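Local coordinates for probable TonB-dependent siderophore receptor PiuA (PDB 5FP1), which probably binds iron-chelating siderophores at the outer membrane of Acinetobacter baumannii for iron uptake, and may take ferric enterobactin with micromolar affinity, at residues N677-R691 against E704-Y718. Sequence-based numbering, arbitrary orientation.
Sequences NVDLQLNINNLSDKR and EAEGRSAVLAVNFKY
The last antiparallel hairpin of the TonB-dependent receptor barrel pairs strand 678-685 with the C-terminal strand 709-717. Backbone hydrogen bonds run in couples from Asn685-Ser709 to Asp679-Asn715. On the outer face, Val678, Leu680, Leu682 and Ile684 lie beside Ala710, Leu712, Val714 and Phe716; Leu680 CD1 sits 4.0 Å from Val714 CG2 while its CG meets Leu712 CD1, an apolar band as expected for a lipid-facing wall. The inner face is mostly polar, with Val711 and Ala713 set among its polar residues, and turns toward the plug. There Gln681 NE2 donates to Asn683 OD1 at 2.8 Å in a nearly straight bond (173°), and also reaches Glu53 O, while Asn683 ND2 goes to Asp54 O. One water accepts from Asn715 ND2 and donates to Asp679 OD2; Asn715 OD1 turns to Ser153, and Asp679 OD1 to Asn673.

Both ends are tied by side chains. Asn677 ND2 donates to Lys717 O at 3.0 Å, and its amide lies nearly parallel to the Tyr718 ring (planes 19° apart), with Asn677 CG 3.3 Å from Tyr718 CE1. Past the strands, a type I turn runs from Asn686 to Asp689, and Arg708 N donates to Asp689 OD1 (2.9 Å), approaching from above the carboxylate plane. Arg708 bends at chi3 (62°), bringing its guanidinium over Asp689 CB and NH1 to Leu687 O. Asn686 ND2 bridges Lys690 O and Glu706 O, each 3.0 Å away. Strand 709-717 also pairs with strand 149-157, the barrel's first, so this ladder adjoins the last-to-first seam typical of TonB-dependent receptors.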
ATOM      1  N   ASN A 677      -5.671  -4.425  33.861  1.00 42.01           N
ATOM      2  CA  ASN A 677      -6.422  -4.884  32.709  1.00 45.79           C
ATOM      3  C   ASN A 677      -6.960  -3.761  31.805  1.00 44.89           C
ATOM      4  O   ASN A 677      -7.459  -4.035  30.708  1.00 43.82           O
ATOM      5  CB  ASN A 677      -7.619  -5.707  33.178  1.00 43.99           C
ATOM      6  CG  ASN A 677      -7.209  -6.902  34.014  1.00 60.25           C
ATOM      7  OD1 ASN A 677      -7.419  -6.924  35.227  1.00 57.08           O
ATOM      8  ND2 ASN A 677      -6.610  -7.897  33.370  1.00 49.80           N
ATOM      9  N   VAL A 678      -6.907  -2.519  32.276  1.00 38.09           N
ATOM     10  CA  VAL A 678      -7.606  -1.422  31.614  1.00 38.22           C
ATOM     11  C   VAL A 678      -6.715  -0.204  31.435  1.00 43.07           C
ATOM     12  O   VAL A 678      -6.086   0.263  32.390  1.00 41.68           O
ATOM     13  CB  VAL A 678      -8.880  -1.023  32.381  1.00 41.96           C
ATOM     14  CG1 VAL A 678      -9.593   0.134  31.697  1.00 43.44           C
ATOM     15  CG2 VAL A 678      -9.820  -2.203  32.526  1.00 40.61           C
ATOM     16  N   ASP A 679      -6.660   0.291  30.193  1.00 34.13           N
ATOM     17  CA  ASP A 679      -6.006   1.542  29.849  1.00 32.10           C
ATOM     18  C   ASP A 679      -7.023   2.546  29.291  1.00 28.87           C
ATOM     19  O   ASP A 679      -8.053   2.183  28.715  1.00 32.83           O
ATOM     20  CB  ASP A 679      -4.956   1.321  28.761  1.00 36.93           C
ATOM     21  CG  ASP A 679      -3.774   0.545  29.239  1.00 49.64           C
ATOM     22  OD1 ASP A 679      -3.591   0.428  30.476  1.00 48.38           O
ATOM     23  OD2 ASP A 679      -3.014   0.072  28.363  1.00 38.94           O
ATOM     24  N   LEU A 680      -6.707   3.810  29.465  1.00 31.80           N
ATOM     25  CA  LEU A 680      -7.408   4.864  28.795  1.00 31.84           C
ATOM     26  C   LEU A 680      -6.354   5.511  27.907  1.00 28.95           C
ATOM     27  O   LEU A 680      -5.259   5.821  28.368  1.00 30.00           O
ATOM     28  CB  LEU A 680      -7.943   5.872  29.799  1.00 34.28           C
ATOM     29  CG  LEU A 680      -8.831   6.956  29.225  1.00 45.88           C
ATOM     30  CD1 LEU A 680     -10.141   6.359  28.721  1.00 48.36           C
ATOM     31  CD2 LEU A 680      -9.100   8.016  30.282  1.00 60.54           C
ATOM     32  N   GLN A 681      -6.675   5.690  26.624  1.00 26.11           N
ATOM     33  CA  GLN A 681      -5.692   6.254  25.690  1.00 21.76           C
ATOM     34  C   GLN A 681      -6.327   7.347  24.845  1.00 23.53           C
ATOM     35  O   GLN A 681      -7.381   7.150  24.209  1.00 26.27           O
ATOM     36  CB  GLN A 681      -5.058   5.163  24.786  1.00 26.68           C
ATOM     37  CG  GLN A 681      -3.958   5.728  23.864  1.00 24.74           C
ATOM     38  CD  GLN A 681      -3.251   4.647  23.067  1.00 29.32           C
ATOM     39  OE1 GLN A 681      -2.816   3.630  23.615  1.00 27.67           O
ATOM     40  NE2 GLN A 681      -3.159   4.850  21.744  1.00 26.53           N
ATOM     41  N   LEU A 682      -5.673   8.497  24.890  1.00 23.68           N
ATOM     42  CA  LEU A 682      -6.047   9.668  24.142  1.00 29.01           C
ATOM     43  C   LEU A 682      -5.033   9.881  23.030  1.00 26.62           C
ATOM     44  O   LEU A 682      -3.827   9.965  23.270  1.00 29.05           O
ATOM     45  CB  LEU A 682      -6.018  10.907  25.053  1.00 25.58           C
ATOM     46  CG  LEU A 682      -6.306  12.231  24.371  1.00 28.33           C
ATOM     47  CD1 LEU A 682      -7.689  12.197  23.754  1.00 30.22           C
ATOM     48  CD2 LEU A 682      -6.167  13.386  25.356  1.00 34.02           C
ATOM     49  N   ASN A 683      -5.542  10.003  21.812  1.00 25.58           N
ATOM     50  CA  ASN A 683      -4.715  10.365  20.662  1.00 23.61           C
ATOM     51  C   ASN A 683      -5.192  11.677  20.063  1.00 21.70           C
ATOM     52  O   ASN A 683      -6.375  11.864  19.843  1.00 23.92           O
ATOM     53  CB  ASN A 683      -4.807   9.255  19.594  1.00 25.84           C
ATOM     54  CG  ASN A 683      -3.934   8.058  19.915  1.00 23.36           C
ATOM     55  OD1 ASN A 683      -4.368   7.111  20.587  1.00 25.83           O
ATOM     56  ND2 ASN A 683      -2.707   8.078  19.407  1.00 24.91           N
ATOM     57  N   ILE A 684      -4.256  12.584  19.819  1.00 18.53           N
ATOM     58  CA  ILE A 684      -4.541  13.789  19.099  1.00 25.76           C
ATOM     59  C   ILE A 684      -3.740  13.741  17.796  1.00 27.05           C
ATOM     60  O   ILE A 684      -2.511  13.683  17.800  1.00 27.16           O
ATOM     61  CB  ILE A 684      -4.210  15.047  19.915  1.00 25.51           C
ATOM     62  CG1 ILE A 684      -5.057  15.051  21.195  1.00 30.14           C
ATOM     63  CG2 ILE A 684      -4.509  16.295  19.094  1.00 26.00           C
ATOM     64  CD1 ILE A 684      -4.726  16.201  22.118  1.00 36.59           C
ATOM     65  N   ASN A 685      -4.467  13.750  16.689  1.00 25.96           N
ATOM     66  CA  ASN A 685      -3.876  13.579  15.365  1.00 24.60           C
ATOM     67  C   ASN A 685      -3.854  14.883  14.603  1.00 25.78           C
ATOM     68  O   ASN A 685      -4.822  15.650  14.639  1.00 23.12           O
ATOM     69  CB  ASN A 685      -4.680  12.536  14.608  1.00 27.21           C
ATOM     70  CG  ASN A 685      -4.757  11.226  15.363  1.00 31.36           C
ATOM     71  OD1 ASN A 685      -3.734  10.661  15.730  1.00 34.85           O
ATOM     72  ND2 ASN A 685      -5.962  10.766  15.642  1.00 38.36           N
ATOM     73  N   ASN A 686      -2.754  15.126  13.898  1.00 22.62           N
ATOM     74  CA  ASN A 686      -2.555  16.382  13.171  1.00 24.40           C
ATOM     75  C   ASN A 686      -2.849  17.526  14.130  1.00 28.27           C
ATOM     76  O   ASN A 686      -3.741  18.357  13.930  1.00 23.27           O
ATOM     77  CB  ASN A 686      -3.432  16.463  11.921  1.00 21.50           C
ATOM     78  CG  ASN A 686      -3.085  17.640  11.041  1.00 21.49           C
ATOM     79  OD1 ASN A 686      -2.126  18.372  11.293  1.00 22.90           O
ATOM     80  ND2 ASN A 686      -3.848  17.805   9.956  1.00 22.03           N
ATOM     81  N   LEU A 687      -2.011  17.556  15.147  1.00 24.76           N
ATOM     82  CA  LEU A 687      -2.120  18.400  16.322  1.00 30.68           C
ATOM     83  C   LEU A 687      -2.136  19.880  15.982  1.00 25.29           C
ATOM     84  O   LEU A 687      -2.804  20.667  16.642  1.00 28.14           O
ATOM     85  CB  LEU A 687      -0.891  18.061  17.178  1.00 36.65           C
ATOM     86  CG  LEU A 687      -0.696  18.417  18.622  1.00 50.78           C
ATOM     87  CD1 LEU A 687      -1.848  17.894  19.457  1.00 63.38           C
ATOM     88  CD2 LEU A 687       0.614  17.776  19.053  1.00 52.34           C
ATOM     89  N   SER A 688      -1.417  20.290  14.953  1.00 23.61           N
ATOM     90  CA  SER A 688      -1.428  21.697  14.556  1.00 27.07           C
ATOM     91  C   SER A 688      -2.516  22.035  13.526  1.00 25.60           C
ATOM     92  O   SER A 688      -2.558  23.146  13.047  1.00 26.01           O
ATOM     93  CB  SER A 688      -0.056  22.110  14.007  1.00 28.80           C
ATOM     94  OG  SER A 688       0.236  21.452  12.780  1.00 30.64           O
ATOM     95  N   ASP A 689      -3.366  21.071  13.177  1.00 26.29           N
ATOM     96  CA  ASP A 689      -4.424  21.266  12.175  1.00 26.73           C
ATOM     97  C   ASP A 689      -3.871  21.769  10.829  1.00 24.57           C
ATOM     98  O   ASP A 689      -4.427  22.639  10.162  1.00 24.27           O
ATOM     99  CB  ASP A 689      -5.509  22.213  12.704  1.00 24.68           C
ATOM    100  CG  ASP A 689      -6.833  22.025  12.003  1.00 32.89           C
ATOM    101  OD1 ASP A 689      -7.070  20.950  11.379  1.00 23.85           O
ATOM    102  OD2 ASP A 689      -7.652  22.963  12.066  1.00 28.35           O
ATOM    103  N   LYS A 690      -2.760  21.193  10.430  1.00 21.13           N
ATOM    104  CA  LYS A 690      -2.097  21.584   9.199  1.00 20.35           C
ATOM    105  C   LYS A 690      -2.946  21.121   7.987  1.00 19.31           C
ATOM    106  O   LYS A 690      -3.415  19.993   7.948  1.00 19.60           O
ATOM    107  CB  LYS A 690      -0.731  20.899   9.163  1.00 23.53           C
ATOM    108  CG  LYS A 690       0.083  21.110   7.905  1.00 23.64           C
ATOM    109  CD  LYS A 690       0.567  22.534   7.761  1.00 26.69           C
ATOM    110  CE  LYS A 690       1.242  22.673   6.419  1.00 27.62           C
ATOM    111  NZ  LYS A 690       1.887  24.010   6.223  1.00 30.59           N
ATOM    112  N   ARG A 691      -3.124  22.018   7.032  1.00 21.14           N
ATOM    113  CA  ARG A 691      -3.652  21.692   5.705  1.00 22.89           C
ATOM    114  C   ARG A 691      -2.509  21.253   4.804  1.00 20.16           C
ATOM    115  O   ARG A 691      -1.620  22.037   4.417  1.00 21.03           O
ATOM    116  CB  ARG A 691      -4.369  22.899   5.093  1.00 22.09           C
ATOM    117  CG  ARG A 691      -5.006  22.638   3.718  1.00 23.81           C
ATOM    118  CD  ARG A 691      -5.582  23.944   3.158  1.00 26.20           C
ATOM    119  NE  ARG A 691      -6.308  23.819   1.881  1.00 23.18           N
ATOM    120  CZ  ARG A 691      -5.846  24.226   0.709  1.00 17.47           C
ATOM    121  NH1 ARG A 691      -4.631  24.715   0.598  1.00 21.41           N
ATOM    122  NH2 ARG A 691      -6.590  24.091  -0.379  1.00 21.96           N
ATOM    123  N   GLU A 704      -6.449  16.085  -0.137  1.00 14.56           N
ATOM    124  CA  GLU A 704      -6.161  16.706   1.144  1.00 16.42           C
ATOM    125  C   GLU A 704      -6.098  15.700   2.286  1.00 14.76           C
ATOM    126  O   GLU A 704      -6.919  14.785   2.408  1.00 17.08           O
ATOM    127  CB  GLU A 704      -7.210  17.811   1.427  1.00 19.26           C
ATOM    128  CG  GLU A 704      -6.869  18.770   2.559  1.00 20.06           C
ATOM    129  CD  GLU A 704      -7.922  19.878   2.717  1.00 25.94           C
ATOM    130  OE1 GLU A 704      -8.705  20.120   1.766  1.00 22.74           O
ATOM    131  OE2 GLU A 704      -7.968  20.499   3.792  1.00 22.70           O
ATOM    132  N   ALA A 705      -5.103  15.860   3.158  1.00 15.65           N
ATOM    133  CA  ALA A 705      -5.035  15.055   4.365  1.00 16.02           C
ATOM    134  C   ALA A 705      -6.126  15.481   5.331  1.00 21.19           C
ATOM    135  O   ALA A 705      -6.668  16.580   5.244  1.00 17.42           O
ATOM    136  CB  ALA A 705      -3.666  15.203   5.024  1.00 20.49           C
ATOM    137  N   GLU A 706      -6.482  14.573   6.222  1.00 19.94           N
ATOM    138  CA  GLU A 706      -7.449  14.847   7.257  1.00 21.15           C
ATOM    139  C   GLU A 706      -6.945  15.978   8.172  1.00 20.41           C
ATOM    140  O   GLU A 706      -5.729  16.146   8.349  1.00 19.62           O
ATOM    141  CB  GLU A 706      -7.626  13.593   8.110  1.00 26.10           C
ATOM    142  CG  GLU A 706      -6.385  13.340   8.927  1.00 34.65           C
ATOM    143  CD  GLU A 706      -6.396  12.046   9.713  1.00 58.80           C
ATOM    144  OE1 GLU A 706      -7.419  11.311   9.652  1.00 61.15           O
ATOM    145  OE2 GLU A 706      -5.376  11.790  10.411  1.00 60.35           O
ATOM    146  N   GLY A 707      -7.890  16.760   8.701  1.00 22.03           N
ATOM    147  CA  GLY A 707      -7.625  17.816   9.692  1.00 21.45           C
ATOM    148  C   GLY A 707      -7.356  17.269  11.091  1.00 20.46           C
ATOM    149  O   GLY A 707      -7.237  16.069  11.295  1.00 19.09           O
ATOM    150  N   ARG A 708      -7.238  18.165  12.067  1.00 22.57           N
ATOM    151  CA  ARG A 708      -7.026  17.745  13.458  1.00 23.78           C
ATOM    152  C   ARG A 708      -8.172  16.883  13.963  1.00 20.75           C
ATOM    153  O   ARG A 708      -9.349  17.142  13.690  1.00 23.60           O
ATOM    154  CB  ARG A 708      -6.874  18.980  14.365  1.00 24.02           C
ATOM    155  CG  ARG A 708      -6.576  18.634  15.824  1.00 25.39           C
ATOM    156  CD  ARG A 708      -5.935  19.804  16.529  1.00 28.36           C
ATOM    157  NE  ARG A 708      -6.822  20.951  16.562  1.00 31.07           N
ATOM    158  CZ  ARG A 708      -6.415  22.216  16.620  1.00 41.18           C
ATOM    159  NH1 ARG A 708      -5.120  22.527  16.636  1.00 35.65           N
ATOM    160  NH2 ARG A 708      -7.319  23.179  16.646  1.00 37.39           N
ATOM    161  N   SER A 709      -7.844  15.844  14.716  1.00 21.77           N
ATOM    162  CA  SER A 709      -8.862  15.031  15.350  1.00 23.44           C
ATOM    163  C   SER A 709      -8.353  14.564  16.717  1.00 21.38           C
ATOM    164  O   SER A 709      -7.169  14.648  16.994  1.00 22.69           O
ATOM    165  CB  SER A 709      -9.221  13.810  14.498  1.00 25.39           C
ATOM    166  OG  SER A 709      -8.129  12.901  14.438  1.00 26.31           O
ATOM    167  N   ALA A 710      -9.266  14.086  17.543  1.00 24.22           N
ATOM    168  CA  ALA A 710      -8.915  13.458  18.807  1.00 26.31           C
ATOM    169  C   ALA A 710      -9.708  12.189  18.934  1.00 23.09           C
ATOM    170  O   ALA A 710     -10.871  12.130  18.558  1.00 25.57           O
ATOM    171  CB  ALA A 710      -9.248  14.386  19.982  1.00 27.91           C
ATOM    172  N   VAL A 711      -9.082  11.175  19.518  1.00 23.04           N
ATOM    173  CA  VAL A 711      -9.754   9.932  19.817  1.00 22.53           C
ATOM    174  C   VAL A 711      -9.482   9.533  21.260  1.00 24.08           C
ATOM    175  O   VAL A 711      -8.342   9.621  21.725  1.00 24.71           O
ATOM    176  CB  VAL A 711      -9.248   8.811  18.904  1.00 23.15           C
ATOM    177  CG1 VAL A 711      -9.876   7.489  19.288  1.00 23.75           C
ATOM    178  CG2 VAL A 711      -9.577   9.146  17.444  1.00 26.67           C
ATOM    179  N   LEU A 712     -10.517   9.074  21.947  1.00 26.46           N
ATOM    180  CA  LEU A 712     -10.358   8.570  23.310  1.00 26.66           C
ATOM    181  C   LEU A 712     -10.820   7.148  23.354  1.00 23.03           C
ATOM    182  O   LEU A 712     -11.940   6.835  22.943  1.00 26.36           O
ATOM    183  CB  LEU A 712     -11.171   9.404  24.309  1.00 27.19           C
ATOM    184  CG  LEU A 712     -11.028   8.959  25.773  1.00 28.65           C
ATOM    185  CD1 LEU A 712      -9.610   9.255  26.231  1.00 30.68           C
ATOM    186  CD2 LEU A 712     -12.041   9.693  26.644  1.00 37.51           C
ATOM    187  N   ALA A 713      -9.957   6.271  23.875  1.00 23.69           N
ATOM    188  CA  ALA A 713     -10.250   4.855  23.906  1.00 25.49           C
ATOM    189  C   ALA A 713     -10.106   4.267  25.309  1.00 25.20           C
ATOM    190  O   ALA A 713      -9.193   4.612  26.049  1.00 29.65           O
ATOM    191  CB  ALA A 713      -9.312   4.105  22.979  1.00 26.11           C
ATOM    192  N   VAL A 714     -11.004   3.339  25.604  1.00 29.06           N
ATOM    193  CA  VAL A 714     -10.844   2.406  26.699  1.00 32.93           C
ATOM    194  C   VAL A 714     -10.440   1.060  26.139  1.00 27.98           C
ATOM    195  O   VAL A 714     -11.221   0.433  25.428  1.00 28.24           O
ATOM    196  CB  VAL A 714     -12.159   2.162  27.452  1.00 34.51           C
ATOM    197  CG1 VAL A 714     -11.880   1.244  28.635  1.00 35.98           C
ATOM    198  CG2 VAL A 714     -12.782   3.481  27.894  1.00 38.86           C
ATOM    199  N   ASN A 715      -9.221   0.640  26.476  1.00 28.12           N
ATOM    200  CA  ASN A 715      -8.633  -0.586  25.993  1.00 28.67           C
ATOM    201  C   ASN A 715      -8.564  -1.586  27.129  1.00 40.75           C
ATOM    202  O   ASN A 715      -8.141  -1.248  28.249  1.00 38.74           O
ATOM    203  CB  ASN A 715      -7.224  -0.303  25.460  1.00 27.01           C
ATOM    204  CG  ASN A 715      -7.246   0.665  24.293  1.00 27.95           C
ATOM    205  OD1 ASN A 715      -8.244   0.734  23.593  1.00 29.77           O
ATOM    206  ND2 ASN A 715      -6.213   1.472  24.147  1.00 28.35           N
ATOM    207  N   PHE A 716      -8.985  -2.811  26.852  1.00 35.54           N
ATOM    208  CA  PHE A 716      -8.937  -3.850  27.867  1.00 39.80           C
ATOM    209  C   PHE A 716      -8.174  -5.078  27.414  1.00 47.29           C
ATOM    210  O   PHE A 716      -8.127  -5.408  26.226  1.00 38.56           O
ATOM    211  CB  PHE A 716     -10.325  -4.184  28.425  1.00 41.97           C
ATOM    212  CG  PHE A 716     -11.304  -4.685  27.420  1.00 49.37           C
ATOM    213  CD1 PHE A 716     -11.389  -6.040  27.124  1.00 65.13           C
ATOM    214  CD2 PHE A 716     -12.193  -3.810  26.811  1.00 61.29           C
ATOM    215  CE1 PHE A 716     -12.320  -6.515  26.207  1.00 59.09           C
ATOM    216  CE2 PHE A 716     -13.118  -4.273  25.889  1.00 59.38           C
ATOM    217  CZ  PHE A 716     -13.185  -5.629  25.591  1.00 64.42           C
ATOM    218  N   LYS A 717      -7.558  -5.743  28.387  1.00 40.57           N
ATOM    219  CA  LYS A 717      -6.664  -6.842  28.121  1.00 39.28           C
ATOM    220  C   LYS A 717      -6.697  -7.823  29.289  1.00 53.93           C
ATOM    221  O   LYS A 717      -6.219  -7.501  30.373  1.00 46.34           O
ATOM    222  CB  LYS A 717      -5.267  -6.293  27.952  1.00 41.17           C
ATOM    223  CG  LYS A 717      -4.245  -7.318  27.511  1.00 56.41           C
ATOM    224  CD  LYS A 717      -2.985  -6.625  27.010  1.00 66.55           C
ATOM    225  CE  LYS A 717      -3.325  -5.489  26.056  1.00 68.18           C
ATOM    226  NZ  LYS A 717      -2.172  -5.072  25.211  1.00 76.37           N
ATOM    227  N   TYR A 718      -7.298  -8.992  29.069  1.00 48.92           N
ATOM    228  CA  TYR A 718      -7.349 -10.061  30.066  1.00 55.08           C
ATOM    229  C   TYR A 718      -6.674 -11.335  29.568  1.00 60.77           C
ATOM    230  O   TYR A 718      -6.339 -11.500  28.385  1.00 51.20           O
ATOM    231  CB  TYR A 718      -8.792 -10.392  30.422  1.00 49.35           C
ATOM    232  CG  TYR A 718      -9.532  -9.243  31.035  1.00 52.89           C
ATOM    233  CD1 TYR A 718      -9.506  -9.023  32.409  1.00 51.31           C
ATOM    234  CD2 TYR A 718     -10.257  -8.367  30.245  1.00 47.18           C
ATOM    235  CE1 TYR A 718     -10.188  -7.960  32.975  1.00 51.61           C
ATOM    236  CE2 TYR A 718     -10.941  -7.307  30.801  1.00 51.34           C
ATOM    237  CZ  TYR A 718     -10.900  -7.103  32.165  1.00 54.11           C
ATOM    238  OH  TYR A 718     -11.575  -6.034  32.707  1.00 53.03           O
ATOM    239  OXT TYR A 718      -6.454 -12.247  30.364  1.00 66.84           O
TER
HETATM  240  O   HOH W   1      -3.944   0.513  25.710  1.00 42.63           O
HETATM  241  O   HOH W   2      -4.736  18.598   5.914  1.00 23.76           O
HETATM  242  O   HOH W   3      -8.871  22.722   1.197  1.00 20.70           O